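Local coordinates for protein KmHsv2 (Kluyveromyces marxianus, PDB 3VU4) that probably binds phosphoinositides on membranes, as a seven-bladed beta-propeller of the PROPPIN family related to the autophagy protein Atg18, at residues N147-Y152 with I161-L166; V142-N147 with V201-K206. All coordinates share one frame; numbering follows the deposited sequence.

In the fold
Seven four-stranded antiparallel sheets follow one another along the chain, the blades of a beta-propeller. Contact 2 opens first, at 142-147, the innermost strand of one blade. The chain then turns at N147, which belongs to both contacts, and runs back as 147-152. Contact 1 closes the short loop to 161-166, making a hairpin of the second and third strands of that blade. The chain finishes the blade with strand 189-191 and enters the next one, where 201-206 closes contact 2. The small loop of contact 1 thus lies within the larger one. Contact 1 pairs two middle strands of one blade, and contact 2 joins two neighbouring blades near the central channel.

Contact 1. Residues N147-Y152 with I161-L166; sequences NGLLVY and IHITKL. With SO4 (sulfate ion), chain J.
L150 and T164 grip each other through two backbone hydrogen bonds in this antiparallel hairpin. L150 N gives to T164 O at 2.8 Å, and T164 N gives back to L150 O. Y152 and H162 form a second such pair. A last bond, L166 N to G148 O, lies at the open end of the hairpin, beside the turn at N147 that leads in from strand 142-146. The tight part is round buried V151 and I163, which lie side by side. I161 CD1 reaches V151 CG1 at 3.8 Å. L149 is at the margin, its CG on I163 CG2 at 3.6 Å. Beyond it the face thins out toward exposed K165, whose CG meets L149 CD1.

The face with L150, Y152, H162 and T164 is partly covered by strand 137-139: I137 packs on L150 and Y152, F139 on Y152. H162 and T164 stay partly exposed. The tyrosine CG stands between its backbone N and carbonyl carbon (chi1 60°), which swings the ring across to the 161-166 strand. H162 CB lies over one ring face, a CH-pi contact 3.8 Å from the Y152 centroid. The two rings are nearly parallel, at 17°, but slid apart with little overlap. H162 NE2 is tied to N154. T164 CG2 lies at the edge of the Y152 ring. With a serine in place of Y152, H162 CB and T164 CG2 would probably lose the ring they pack against, and a gap would be likely to open beside I137. At the turn leading in, N147 N makes a weak hydrogen bond to a sulfate O4. Backbone bonds therefore set the hairpin register, while V151 and I161 give one side an apolar surface for V201 of the next blade, with L203 on V151 and I198 on I161.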
loop_
_atom_site.group_PDB
_atom_site.type_symbol
_atom_site.label_atom_id
_atom_site.label_comp_id
_atom_site.label_asym_id
_atom_site.label_seq_id
_atom_site.Cartn_x
_atom_site.Cartn_y
_atom_site.Cartn_z
ATOM N N ASN A 147 -2.830 -11.024 -1.763
ATOM C CA ASN A 147 -2.698 -12.391 -1.295
ATOM C C ASN A 147 -4.048 -13.127 -1.271
ATOM O O ASN A 147 -4.435 -13.689 -0.247
ATOM C CB ASN A 147 -2.106 -12.344 0.104
ATOM C CG ASN A 147 -1.330 -13.569 0.443
ATOM O OD1 ASN A 147 -0.105 -13.536 0.489
ATOM N ND2 ASN A 147 -2.032 -14.671 0.682
ATOM N N GLY A 148 -4.767 -13.099 -2.389
ATOM C CA GLY A 148 -6.053 -13.772 -2.471
ATOM C C GLY A 148 -7.207 -13.249 -1.622
ATOM O O GLY A 148 -8.277 -13.866 -1.591
ATOM N N LEU A 149 -7.024 -12.119 -0.946
ATOM C CA LEU A 149 -8.084 -11.577 -0.107
ATOM C C LEU A 149 -8.582 -10.218 -0.618
ATOM O O LEU A 149 -7.788 -9.336 -0.941
ATOM C CB LEU A 149 -7.565 -11.450 1.324
ATOM C CG LEU A 149 -8.557 -11.541 2.479
ATOM C CD1 LEU A 149 -9.275 -12.876 2.427
ATOM C CD2 LEU A 149 -7.808 -11.396 3.804
ATOM N N LEU A 150 -9.899 -10.052 -0.692
ATOM C CA LEU A 150 -10.483 -8.800 -1.160
ATOM C C LEU A 150 -11.177 -8.074 -0.012
ATOM O O LEU A 150 -12.020 -8.654 0.684
ATOM C CB LEU A 150 -11.505 -9.058 -2.271
ATOM C CG LEU A 150 -12.101 -7.838 -2.988
ATOM C CD1 LEU A 150 -11.056 -7.243 -3.946
ATOM C CD2 LEU A 150 -13.358 -8.248 -3.775
ATOM N N VAL A 151 -10.808 -6.811 0.192
ATOM C CA VAL A 151 -11.408 -5.989 1.238
ATOM C C VAL A 151 -12.016 -4.780 0.550
ATOM O O VAL A 151 -11.343 -4.099 -0.221
ATOM C CB VAL A 151 -10.358 -5.489 2.262
ATOM C CG1 VAL A 151 -11.038 -4.650 3.330
ATOM C CG2 VAL A 151 -9.640 -6.666 2.900
ATOM N N TYR A 152 -13.293 -4.518 0.803
ATOM C CA TYR A 152 -13.942 -3.374 0.182
ATOM C C TYR A 152 -14.939 -2.665 1.085
ATOM O O TYR A 152 -15.559 -3.261 1.954
ATOM C CB TYR A 152 -14.628 -3.778 -1.130
ATOM C CG TYR A 152 -15.704 -4.827 -0.995
ATOM C CD1 TYR A 152 -15.393 -6.188 -1.032
ATOM C CD2 TYR A 152 -17.037 -4.459 -0.824
ATOM C CE1 TYR A 152 -16.385 -7.151 -0.903
ATOM C CE2 TYR A 152 -18.037 -5.412 -0.697
ATOM C CZ TYR A 152 -17.706 -6.756 -0.734
ATOM O OH TYR A 152 -18.695 -7.700 -0.583
ATOM N N ILE A 161 -16.415 -2.352 6.280
ATOM C CA ILE A 161 -15.729 -3.112 5.242
ATOM C C ILE A 161 -16.121 -4.583 5.226
ATOM O O ILE A 161 -16.567 -5.136 6.229
ATOM C CB ILE A 161 -14.189 -3.032 5.351
ATOM C CG1 ILE A 161 -13.716 -3.515 6.722
ATOM C CG2 ILE A 161 -13.730 -1.631 5.063
ATOM C CD1 ILE A 161 -12.205 -3.602 6.837
ATOM N N HIS A 162 -15.952 -5.199 4.063
ATOM C CA HIS A 162 -16.271 -6.601 3.843
ATOM C C HIS A 162 -14.979 -7.280 3.394
ATOM O O HIS A 162 -14.271 -6.758 2.536
ATOM C CB HIS A 162 -17.323 -6.736 2.731
ATOM C CG HIS A 162 -18.638 -6.098 3.057
ATOM N ND1 HIS A 162 -19.696 -6.803 3.592
ATOM C CD2 HIS A 162 -19.057 -4.814 2.954
ATOM C CE1 HIS A 162 -20.709 -5.980 3.805
ATOM N NE2 HIS A 162 -20.347 -4.767 3.426
ATOM N N ILE A 163 -14.668 -8.431 3.984
ATOM C CA ILE A 163 -13.464 -9.176 3.619
ATOM C C ILE A 163 -13.914 -10.480 2.971
ATOM O O ILE A 163 -14.721 -11.218 3.538
ATOM C CB ILE A 163 -12.601 -9.518 4.860
ATOM C CG1 ILE A 163 -12.204 -8.235 5.587
ATOM C CG2 ILE A 163 -11.360 -10.315 4.435
ATOM C CD1 ILE A 163 -11.459 -8.483 6.881
ATOM N N THR A 164 -13.406 -10.769 1.784
ATOM C CA THR A 164 -13.803 -11.998 1.119
ATOM C C THR A 164 -12.635 -12.693 0.447
ATOM O O THR A 164 -11.753 -12.043 -0.110
ATOM C CB THR A 164 -14.925 -11.738 0.076
ATOM O OG1 THR A 164 -15.250 -12.964 -0.585
ATOM C CG2 THR A 164 -14.489 -10.721 -0.957
ATOM N N LYS A 165 -12.629 -14.018 0.513
ATOM C CA LYS A 165 -11.561 -14.806 -0.089
ATOM C C LYS A 165 -11.858 -15.037 -1.562
ATOM O O LYS A 165 -13.007 -15.217 -1.951
ATOM C CB LYS A 165 -11.433 -16.155 0.619
ATOM C CG LYS A 165 -11.318 -16.061 2.136
ATOM C CD LYS A 165 -11.341 -17.451 2.771
ATOM C CE LYS A 165 -11.347 -17.381 4.297
ATOM N NZ LYS A 165 -11.508 -18.735 4.908
ATOM N N LEU A 166 -10.821 -15.022 -2.383
ATOM C CA LEU A 166 -11.009 -15.246 -3.804
ATOM C C LEU A 166 -10.326 -16.546 -4.198
ATOM O O LEU A 166 -9.110 -16.592 -4.413
ATOM C CB LEU A 166 -10.434 -14.082 -4.609
ATOM C CG LEU A 166 -11.431 -13.369 -5.522
ATOM C CD1 LEU A 166 -12.611 -12.875 -4.709
ATOM C CD2 LEU A 166 -10.745 -12.215 -6.219
HETATM S S SO4 J . -0.577 -11.630 -4.552
HETATM O O1 SO4 J . -1.546 -12.740 -4.648
HETATM O O2 SO4 J . 0.134 -11.691 -3.261
HETATM O O3 SO4 J . 0.388 -11.747 -5.648
HETATM O O4 SO4 J . -1.286 -10.341 -4.675
#

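Contact 2. Residues V142-N147 with V201-K206; sequences VCEFSN and VRLNRK. With SO4 (sulfate ion), chain J.
E144 reaches across from its strand to the backbone of L203. The two strands run almost parallel, 9° apart, but their axes are 7.1 Å from each other, so side chains fill the space between them. The glutamate CG lies anti to the backbone N (chi1 -153°) and the chain bends at chi2, bringing the carboxylate up to the neighbouring blade. There E144 OE1 takes the L203 N-H at 2.6 Å on its syn lone pair. The bond is bent, with 137° at the hydrogen. The E144 and L203 side chains slide past each other in opposite directions, and L203 CG comes 3.5 Å from E144 OE1. The far end of the leucine, CD1, rests on S146 CB at 3.7 Å.

On the other side of the glutamate stem, V201 CG2 packs against E144 CB at 3.9 Å. The same methyl meets V142 CG1, where the two valines cross at an angle. R202 points away from this strand. Its NH1 holds V201 O, and its NH2 makes a salt bridge to D245 in the following blade. At the loop end, N147 OD1 only approaches R205 O, at 3.5 Å. The contact thus joins the inner strands of two propeller blades by apolar packing and one carboxylate. The arginine group, 5.3 Å from E144 OE1 at NH1, may help to keep that carboxylate charged.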
loop_
_atom_site.group_PDB
_atom_site.type_symbol
_atom_site.label_atom_id
_atom_site.label_comp_id
_atom_site.label_asym_id
_atom_site.label_seq_id
_atom_site.Cartn_x
_atom_site.Cartn_y
_atom_site.Cartn_z
ATOM N N VAL A 142 -13.681 2.335 -1.389
ATOM C CA VAL A 142 -12.423 1.781 -0.907
ATOM C C VAL A 142 -12.306 0.278 -1.137
ATOM O O VAL A 142 -13.232 -0.481 -0.858
ATOM C CB VAL A 142 -12.259 2.038 0.602
ATOM C CG1 VAL A 142 -10.909 1.528 1.073
ATOM C CG2 VAL A 142 -12.420 3.524 0.896
ATOM N N CYS A 143 -11.167 -0.163 -1.645
ATOM C CA CYS A 143 -10.978 -1.585 -1.834
ATOM C C CYS A 143 -9.518 -1.937 -2.033
ATOM O O CYS A 143 -8.775 -1.228 -2.703
ATOM C CB CYS A 143 -11.812 -2.092 -3.012
ATOM S SG CYS A 143 -11.038 -1.964 -4.614
ATOM N N GLU A 144 -9.107 -3.031 -1.421
ATOM C CA GLU A 144 -7.740 -3.481 -1.548
ATOM C C GLU A 144 -7.775 -4.974 -1.809
ATOM O O GLU A 144 -8.650 -5.689 -1.320
ATOM C CB GLU A 144 -6.943 -3.207 -0.271
ATOM C CG GLU A 144 -5.447 -3.046 -0.530
ATOM C CD GLU A 144 -4.585 -3.640 0.562
ATOM O OE1 GLU A 144 -4.996 -3.594 1.737
ATOM O OE2 GLU A 144 -3.486 -4.142 0.250
ATOM N N PHE A 145 -6.830 -5.440 -2.607
ATOM C CA PHE A 145 -6.749 -6.850 -2.907
ATOM C C PHE A 145 -5.311 -7.272 -2.765
ATOM O O PHE A 145 -4.419 -6.664 -3.350
ATOM C CB PHE A 145 -7.210 -7.145 -4.326
ATOM C CG PHE A 145 -7.074 -8.583 -4.697
ATOM C CD1 PHE A 145 -7.897 -9.541 -4.112
ATOM C CD2 PHE A 145 -6.080 -8.997 -5.576
ATOM C CE1 PHE A 145 -7.731 -10.898 -4.395
ATOM C CE2 PHE A 145 -5.904 -10.350 -5.867
ATOM C CZ PHE A 145 -6.733 -11.303 -5.272
ATOM N N SER A 146 -5.078 -8.311 -1.979
ATOM C CA SER A 146 -3.722 -8.796 -1.793
ATOM C C SER A 146 -3.734 -10.200 -1.246
ATOM O O SER A 146 -4.557 -10.534 -0.390
ATOM C CB SER A 146 -2.947 -7.889 -0.829
ATOM O OG SER A 146 -1.665 -8.425 -0.545
ATOM N N ASN A 147 -2.830 -11.024 -1.763
ATOM C CA ASN A 147 -2.698 -12.391 -1.295
ATOM C C ASN A 147 -4.048 -13.127 -1.271
ATOM O O ASN A 147 -4.435 -13.689 -0.247
ATOM C CB ASN A 147 -2.106 -12.344 0.104
ATOM C CG ASN A 147 -1.330 -13.569 0.443
ATOM O OD1 ASN A 147 -0.105 -13.536 0.489
ATOM N ND2 ASN A 147 -2.032 -14.671 0.682
ATOM N N VAL A 201 -7.686 1.236 3.505
ATOM C CA VAL A 201 -7.492 -0.002 4.256
ATOM C C VAL A 201 -6.217 -0.659 3.760
ATOM O O VAL A 201 -5.851 -0.518 2.597
ATOM C CB VAL A 201 -8.691 -0.984 4.126
ATOM C CG1 VAL A 201 -9.968 -0.308 4.634
ATOM C CG2 VAL A 201 -8.842 -1.459 2.712
ATOM N N ARG A 202 -5.528 -1.364 4.647
ATOM C CA ARG A 202 -4.276 -1.997 4.270
ATOM C C ARG A 202 -4.080 -3.387 4.861
ATOM O O ARG A 202 -4.151 -3.579 6.082
ATOM C CB ARG A 202 -3.112 -1.097 4.690
ATOM C CG ARG A 202 -3.048 0.236 3.948
ATOM C CD ARG A 202 -2.458 0.055 2.552
ATOM N NE ARG A 202 -2.252 1.331 1.872
ATOM C CZ ARG A 202 -3.207 2.039 1.276
ATOM N NH1 ARG A 202 -4.460 1.609 1.253
ATOM N NH2 ARG A 202 -2.910 3.200 0.716
ATOM N N LEU A 203 -3.828 -4.349 3.977
ATOM C CA LEU A 203 -3.582 -5.729 4.364
ATOM C C LEU A 203 -2.096 -5.905 4.654
ATOM O O LEU A 203 -1.257 -5.273 4.006
ATOM C CB LEU A 203 -3.978 -6.676 3.232
ATOM C CG LEU A 203 -5.468 -6.856 2.938
ATOM C CD1 LEU A 203 -5.643 -7.639 1.646
ATOM C CD2 LEU A 203 -6.142 -7.572 4.099
ATOM N N ASN A 204 -1.768 -6.743 5.637
ATOM C CA ASN A 204 -0.369 -7.003 5.939
ATOM C C ASN A 204 0.105 -8.098 4.972
ATOM O O ASN A 204 -0.705 -8.690 4.255
ATOM C CB ASN A 204 -0.179 -7.393 7.421
ATOM C CG ASN A 204 -0.907 -8.683 7.816
ATOM O OD1 ASN A 204 -1.761 -9.198 7.088
ATOM N ND2 ASN A 204 -0.574 -9.196 9.000
ATOM N N ARG A 205 1.412 -8.330 4.923
ATOM C CA ARG A 205 2.008 -9.321 4.028
ATOM C C ARG A 205 1.245 -10.636 3.899
ATOM O O ARG A 205 0.951 -11.085 2.790
ATOM C CB ARG A 205 3.428 -9.624 4.485
ATOM C CG ARG A 205 4.516 -9.083 3.603
ATOM C CD ARG A 205 5.142 -10.176 2.756
ATOM N NE ARG A 205 6.532 -9.859 2.417
ATOM C CZ ARG A 205 6.930 -8.727 1.836
ATOM N NH1 ARG A 205 6.042 -7.787 1.522
ATOM N NH2 ARG A 205 8.221 -8.527 1.574
ATOM N N LYS A 206 0.942 -11.259 5.033
ATOM C CA LYS A 206 0.234 -12.530 5.051
ATOM C C LYS A 206 -1.267 -12.414 4.792
ATOM O O LYS A 206 -1.917 -13.408 4.469
ATOM C CB LYS A 206 0.454 -13.220 6.392
ATOM C CG LYS A 206 1.904 -13.509 6.704
ATOM C CD LYS A 206 2.072 -13.986 8.139
ATOM C CE LYS A 206 3.541 -14.204 8.469
ATOM N NZ LYS A 206 3.757 -14.407 9.931
HETATM S S SO4 J . -0.577 -11.630 -4.552
HETATM O O1 SO4 J . -1.546 -12.740 -4.648
HETATM O O2 SO4 J . 0.134 -11.691 -3.261
HETATM O O3 SO4 J . 0.388 -11.747 -5.648
HETATM O O4 SO4 J . -1.286 -10.341 -4.675
#